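Local coordinates for methyl-CpG-binding domain protein 1 (Homo sapiens, PDB 5W9Q) that represses transcription at promoters with methylated CpG islands, while its third CXXC-type zinc finger, the domain of this chain, binds unmethylated CpG DNA, at residues D21-F27 / Q42-Q48. Residues are numbered along the deposited sequence; the frame is centred on the assembly and turned at random.
Sequences DCGRCDF and QKCRWRQ. With ZN (zinc ion), chain G; nucleotides of chain C.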
ATOM      1  N   ASP A  21       4.861  -6.478  -3.129  1.00 48.38           N
ATOM      2  CA  ASP A  21       4.195  -5.399  -3.812  1.00 44.52           C
ATOM      3  C   ASP A  21       3.569  -5.939  -5.068  1.00 47.04           C
ATOM      4  O   ASP A  21       4.168  -6.777  -5.730  1.00 51.29           O
ATOM      5  CB  ASP A  21       5.189  -4.269  -4.203  1.00 42.53           C
ATOM      6  CG  ASP A  21       5.662  -3.445  -3.016  1.00 39.74           C
ATOM      7  OD1 ASP A  21       5.059  -3.486  -1.952  1.00 37.66           O
ATOM      8  OD2 ASP A  21       6.672  -2.707  -3.158  1.00 41.59           O
ATOM      9  N   CYS A  22       2.391  -5.433  -5.406  1.00 44.97           N
ATOM     10  CA  CYS A  22       1.639  -5.907  -6.557  1.00 48.62           C
ATOM     11  C   CYS A  22       2.296  -5.446  -7.848  1.00 50.33           C
ATOM     12  O   CYS A  22       2.236  -6.156  -8.849  1.00 54.94           O
ATOM     13  CB  CYS A  22       0.173  -5.446  -6.500  1.00 46.74           C
ATOM     14  SG  CYS A  22      -0.250  -3.831  -7.212  1.00 41.82           S
ATOM     15  N   GLY A  23       2.931  -4.252  -7.819  1.00 47.18           N
ATOM     16  CA  GLY A  23       3.722  -3.765  -8.986  1.00 48.80           C
ATOM     17  C   GLY A  23       2.893  -3.230 -10.153  1.00 49.54           C
ATOM     18  O   GLY A  23       3.443  -2.973 -11.180  1.00 52.40           O
ATOM     19  N   ARG A  24       1.577  -3.065  -9.957  1.00 48.32           N
ATOM     20  CA  ARG A  24       0.614  -2.549 -10.978  1.00 50.13           C
ATOM     21  C   ARG A  24      -0.327  -1.386 -10.535  1.00 46.49           C
ATOM     22  O   ARG A  24      -0.776  -0.627 -11.374  1.00 48.45           O
ATOM     23  CB  ARG A  24      -0.264  -3.692 -11.488  1.00 55.46           C
ATOM     24  CG  ARG A  24       0.484  -4.787 -12.239  1.00 61.40           C
ATOM     25  CD  ARG A  24       0.854  -4.348 -13.650  1.00 65.40           C
ATOM     26  NE  ARG A  24       1.723  -5.316 -14.328  1.00 71.35           N
ATOM     27  CZ  ARG A  24       2.420  -5.068 -15.444  1.00 75.36           C
ATOM     28  NH1 ARG A  24       3.175  -6.025 -15.974  1.00 81.02           N
ATOM     29  NH2 ARG A  24       2.377  -3.863 -16.037  1.00 74.53           N
ATOM     30  N   CYS A  25      -0.592  -1.237  -9.229  1.00 42.42           N
ATOM     31  CA  CYS A  25      -1.448  -0.221  -8.705  1.00 39.54           C
ATOM     32  C   CYS A  25      -0.753   1.216  -8.825  1.00 37.49           C
ATOM     33  O   CYS A  25       0.485   1.376  -9.123  1.00 38.07           O
ATOM     34  CB  CYS A  25      -1.801  -0.571  -7.229  1.00 36.96           C
ATOM     35  SG  CYS A  25      -0.417  -0.275  -6.022  1.00 34.18           S
ATOM     36  N   ASP A  26      -1.524   2.255  -8.601  1.00 36.15           N
ATOM     37  CA  ASP A  26      -0.966   3.636  -8.756  1.00 35.77           C
ATOM     38  C   ASP A  26       0.274   3.880  -7.771  1.00 32.90           C
ATOM     39  O   ASP A  26       1.285   4.395  -8.177  1.00 33.35           O
ATOM     40  CB  ASP A  26      -2.061   4.687  -8.631  1.00 35.96           C
ATOM     41  CG  ASP A  26      -2.798   4.641  -7.318  1.00 34.72           C
ATOM     42  OD1 ASP A  26      -2.721   3.690  -6.504  1.00 33.43           O
ATOM     43  OD2 ASP A  26      -3.502   5.576  -7.068  1.00 36.05           O
ATOM     44  N   PHE A  27       0.153   3.421  -6.529  1.00 30.42           N
ATOM     45  CA  PHE A  27       1.205   3.579  -5.540  1.00 28.73           C
ATOM     46  C   PHE A  27       2.489   2.784  -5.860  1.00 29.62           C
ATOM     47  O   PHE A  27       3.637   3.278  -5.649  1.00 30.02           O
ATOM     48  CB  PHE A  27       0.658   3.249  -4.121  1.00 27.55           C
ATOM     49  CG  PHE A  27      -0.481   4.181  -3.622  1.00 27.42           C
ATOM     50  CD1 PHE A  27      -0.605   5.480  -4.056  1.00 28.46           C
ATOM     51  CD2 PHE A  27      -1.421   3.715  -2.693  1.00 27.66           C
ATOM     52  CE1 PHE A  27      -1.604   6.301  -3.574  1.00 29.47           C
ATOM     53  CE2 PHE A  27      -2.426   4.534  -2.190  1.00 27.88           C
ATOM     54  CZ  PHE A  27      -2.528   5.824  -2.643  1.00 29.37           C
ATOM     55  N   GLN A  42       3.301   6.105  -1.100  1.00 26.20           N
ATOM     56  CA  GLN A  42       2.414   5.287  -0.304  1.00 25.12           C
ATOM     57  C   GLN A  42       2.706   3.826  -0.609  1.00 25.22           C
ATOM     58  O   GLN A  42       3.266   3.449  -1.686  1.00 25.26           O
ATOM     59  CB  GLN A  42       0.971   5.610  -0.648  1.00 25.03           C
ATOM     60  CG  GLN A  42       0.562   7.099  -0.490  1.00 26.96           C
ATOM     61  CD  GLN A  42       0.756   7.688   0.897  1.00 27.95           C
ATOM     62  OE1 GLN A  42       0.859   6.975   1.887  1.00 27.07           O
ATOM     63  NE2 GLN A  42       0.818   9.071   0.960  1.00 29.45           N
ATOM     64  N   LYS A  43       2.336   2.970   0.321  1.00 27.17           N
ATOM     65  CA  LYS A  43       2.493   1.557   0.059  1.00 28.36           C
ATOM     66  C   LYS A  43       1.458   1.036  -0.909  1.00 27.43           C
ATOM     67  O   LYS A  43       0.440   1.656  -1.122  1.00 26.41           O
ATOM     68  CB  LYS A  43       2.588   0.730   1.319  1.00 31.80           C
ATOM     69  CG  LYS A  43       1.480   0.770   2.271  1.00 34.07           C
ATOM     70  CD  LYS A  43       1.643  -0.452   3.233  1.00 35.65           C
ATOM     71  CE  LYS A  43       1.026  -0.180   4.552  1.00 35.91           C
ATOM     72  NZ  LYS A  43       1.104  -1.402   5.382  1.00 37.90           N
ATOM     73  N   CYS A  44       1.783  -0.138  -1.501  1.00 28.78           N
ATOM     74  CA  CYS A  44       0.920  -0.811  -2.490  1.00 29.12           C
ATOM     75  C   CYS A  44      -0.529  -0.688  -2.049  1.00 29.45           C
ATOM     76  O   CYS A  44      -0.845  -0.984  -0.853  1.00 30.51           O
ATOM     77  CB  CYS A  44       1.282  -2.306  -2.488  1.00 31.80           C
ATOM     78  SG  CYS A  44       0.329  -3.190  -3.672  1.00 33.50           S
ATOM     79  N   ARG A  45      -1.400  -0.307  -2.947  1.00 29.42           N
ATOM     80  CA  ARG A  45      -2.865  -0.274  -2.639  1.00 31.35           C
ATOM     81  C   ARG A  45      -3.374  -1.581  -1.958  1.00 33.18           C
ATOM     82  O   ARG A  45      -4.224  -1.543  -1.019  1.00 33.98           O
ATOM     83  CB  ARG A  45      -3.660  -0.135  -3.902  1.00 33.76           C
ATOM     84  CG  ARG A  45      -3.662   1.221  -4.517  1.00 33.11           C
ATOM     85  CD  ARG A  45      -4.535   2.193  -3.741  1.00 32.95           C
ATOM     86  NE  ARG A  45      -4.541   3.492  -4.420  1.00 33.51           N
ATOM     87  CZ  ARG A  45      -5.230   4.558  -4.049  1.00 34.15           C
ATOM     88  NH1 ARG A  45      -5.991   4.561  -2.945  1.00 34.69           N
ATOM     89  NH2 ARG A  45      -5.138   5.658  -4.797  1.00 36.11           N
ATOM     90  N   TRP A  46      -2.857  -2.698  -2.456  1.00 34.90           N
ATOM     91  CA  TRP A  46      -3.284  -4.086  -1.994  1.00 38.84           C
ATOM     92  C   TRP A  46      -2.598  -4.532  -0.668  1.00 39.07           C
ATOM     93  O   TRP A  46      -2.931  -5.597  -0.139  1.00 41.42           O
ATOM     94  CB  TRP A  46      -3.030  -5.092  -3.116  1.00 41.97           C
ATOM     95  CG  TRP A  46      -3.806  -4.710  -4.265  1.00 42.96           C
ATOM     96  CD1 TRP A  46      -3.357  -4.187  -5.445  1.00 42.08           C
ATOM     97  CD2 TRP A  46      -5.225  -4.722  -4.340  1.00 45.40           C
ATOM     98  NE1 TRP A  46      -4.400  -3.848  -6.229  1.00 44.11           N
ATOM     99  CE2 TRP A  46      -5.575  -4.164  -5.588  1.00 45.91           C
ATOM    100  CE3 TRP A  46      -6.243  -5.143  -3.462  1.00 47.86           C
ATOM    101  CZ2 TRP A  46      -6.930  -4.066  -6.027  1.00 49.03           C
ATOM    102  CZ3 TRP A  46      -7.623  -5.050  -3.899  1.00 50.70           C
ATOM    103  CH2 TRP A  46      -7.927  -4.500  -5.156  1.00 51.20           C
ATOM    104  N   ARG A  47      -1.672  -3.694  -0.130  1.00 35.61           N
ATOM    105  CA  ARG A  47      -1.080  -3.866   1.175  1.00 35.93           C
ATOM    106  C   ARG A  47      -1.538  -2.833   2.198  1.00 34.44           C
ATOM    107  O   ARG A  47      -1.024  -2.789   3.306  1.00 34.74           O
ATOM    108  CB  ARG A  47       0.445  -3.901   1.043  1.00 35.99           C
ATOM    109  CG  ARG A  47       0.951  -4.897  -0.019  1.00 39.58           C
ATOM    110  CD  ARG A  47       2.467  -4.867  -0.176  1.00 40.05           C
ATOM    111  NE  ARG A  47       3.103  -5.703   0.805  1.00 43.73           N
ATOM    112  CZ  ARG A  47       4.420  -5.922   0.930  1.00 45.86           C
ATOM    113  NH1 ARG A  47       4.870  -6.799   1.857  1.00 50.00           N
ATOM    114  NH2 ARG A  47       5.290  -5.351   0.121  1.00 44.39           N
ATOM    115  N   GLN A  48      -2.483  -1.959   1.829  1.00 33.66           N
ATOM    116  CA  GLN A  48      -3.061  -0.999   2.773  1.00 32.86           C
ATOM    117  C   GLN A  48      -4.003  -1.730   3.748  1.00 37.23           C
ATOM    118  O   GLN A  48      -5.006  -2.379   3.327  1.00 38.30           O
ATOM    119  CB  GLN A  48      -3.789   0.076   2.019  1.00 31.26           C
ATOM    120  CG  GLN A  48      -2.829   0.859   1.142  1.00 28.74           C
ATOM    121  CD  GLN A  48      -2.040   1.928   1.977  1.00 27.34           C
ATOM    122  OE1 GLN A  48      -2.334   2.102   3.183  1.00 28.19           O
ATOM    123  NE2 GLN A  48      -1.063   2.610   1.353  1.00 25.40           N
TER
HETATM  124 ZN    ZN G1001       0.629  -2.278  -5.743  1.00 34.58          ZN
ATOM    125  P    DA C   5       6.538   0.515   2.156  1.00 37.59           P
ATOM    126  OP1  DA C   5       6.099  -0.648   2.923  1.00 38.08           O
ATOM    127  OP2  DA C   5       6.302   0.541   0.676  1.00 37.09           O
ATOM    128  O5'  DA C   5       5.892   1.782   2.886  1.00 33.14           O
ATOM    129  C5'  DA C   5       5.972   1.900   4.320  1.00 32.29           C
ATOM    130  C4'  DA C   5       5.542   3.284   4.744  1.00 31.06           C
ATOM    131  O4'  DA C   5       6.520   4.266   4.269  1.00 30.49           O
ATOM    132  C3'  DA C   5       4.193   3.719   4.150  1.00 30.39           C
ATOM    133  O3'  DA C   5       3.363   4.485   5.031  1.00 29.69           O
ATOM    134  C2'  DA C   5       4.596   4.662   3.039  1.00 29.97           C
ATOM    135  C1'  DA C   5       5.775   5.337   3.736  1.00 29.87           C
ATOM    136  N9   DA C   5       6.650   6.163   2.924  1.00 29.93           N
ATOM    137  C8   DA C   5       6.984   6.078   1.598  1.00 30.76           C
ATOM    138  N7   DA C   5       7.785   7.042   1.191  1.00 31.28           N
ATOM    139  C5   DA C   5       7.985   7.810   2.331  1.00 30.99           C
ATOM    140  C6   DA C   5       8.746   8.979   2.571  1.00 32.18           C
ATOM    141  N6   DA C   5       9.454   9.604   1.631  1.00 33.05           N
ATOM    142  N1   DA C   5       8.702   9.515   3.813  1.00 31.91           N
ATOM    143  C2   DA C   5       7.954   8.907   4.746  1.00 32.01           C
ATOM    144  N3   DA C   5       7.222   7.790   4.648  1.00 30.21           N
ATOM    145  C4   DA C   5       7.292   7.284   3.403  1.00 30.29           C
ATOM    146  P    DG C   7       1.544   8.002  11.167  1.00 39.63           P
ATOM    147  OP1  DG C   7       1.985   7.976  12.572  1.00 41.66           O
ATOM    148  OP2  DG C   7       0.228   7.395  10.776  1.00 39.83           O
ATOM    149  O5'  DG C   7       1.483   9.486  10.662  1.00 39.43           O
ATOM    150  C5'  DG C   7       2.549  10.334  11.039  1.00 40.43           C
ATOM    151  C4'  DG C   7       2.263  11.720  10.548  1.00 40.73           C
ATOM    152  O4'  DG C   7       2.448  11.760   9.116  1.00 37.24           O
ATOM    153  C3'  DG C   7       0.839  12.205  10.813  1.00 42.41           C
ATOM    154  O3'  DG C   7       1.062  13.570  11.116  1.00 47.27           O
ATOM    155  C2'  DG C   7       0.156  12.063   9.462  1.00 38.85           C
ATOM    156  C1'  DG C   7       1.307  12.352   8.515  1.00 36.65           C
ATOM    157  N9   DG C   7       1.211  11.805   7.180  1.00 33.85           N
ATOM    158  C8   DG C   7       0.674  10.591   6.819  1.00 32.70           C
ATOM    159  N7   DG C   7       0.814  10.329   5.549  1.00 31.59           N
ATOM    160  C5   DG C   7       1.519  11.421   5.048  1.00 30.81           C
ATOM    161  C6   DG C   7       1.924  11.722   3.725  1.00 30.02           C
ATOM    162  O6   DG C   7       1.780  11.046   2.700  1.00 30.00           O
ATOM    163  N1   DG C   7       2.602  12.942   3.659  1.00 31.24           N
ATOM    164  C2   DG C   7       2.814  13.782   4.724  1.00 31.71           C
ATOM    165  N2   DG C   7       3.487  14.922   4.459  1.00 33.49           N
ATOM    166  N3   DG C   7       2.419  13.521   5.955  1.00 32.13           N
ATOM    167  C4   DG C   7       1.777  12.335   6.044  1.00 32.77           C
TER
HETATM  168  O   HOH W   1       4.241  -1.396  -0.557  1.00 37.87           O
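C22 and C25 each hold SG between the backbone N and the carbonyl carbon (chi1 88° and 75°), while C44 turns SG anti to its own N (chi1 -179°). The three sulfurs thereby converge on one zinc ion of the CXXC zinc finger. C28 supplies the fourth ligand. Two of these thiolates also accept backbone N-H groups across the contact: R45 N lies 3.2 Å from C25 SG, and C22 N lies 3.5 Å from C44 SG. Such bonds probably offset part of the negative charge on the sulfurs, and they tie the 21-27 and 42-48 backbones round the metal. C22 SG also meets the edge of the W46 ring at CD1.

Beyond the zinc, the F27 ring is packed on both faces. Q42 CB sits over the centre of one face, 3.6 Å from the ring centroid. The R45 guanidinium lies flat on the other, the planes nearly parallel. D26 holds R45 side-on: NE bonds OD1 and NH2 bonds OD2, through syn lone pairs and with the two planes nearly coplanar. R45 NH1 reaches the carbonyl of R56, so the C-terminal segment is joined here too.

The contact faces DNA through Q42, whose NE2 donates to O6 of DG7 of chain C at 2.8 Å, a base-specific bond. D21 OD2 forms a salt bridge with K33 NZ. R47 NH2 forms a second one, donating to D21 OD1 at 2.8 Å from above the carboxylate plane. A water also donates to D21 OD1, accepts from C44 N, and donates to the phosphate oxygen OP2 of DA5 of chain C at 3.1 Å.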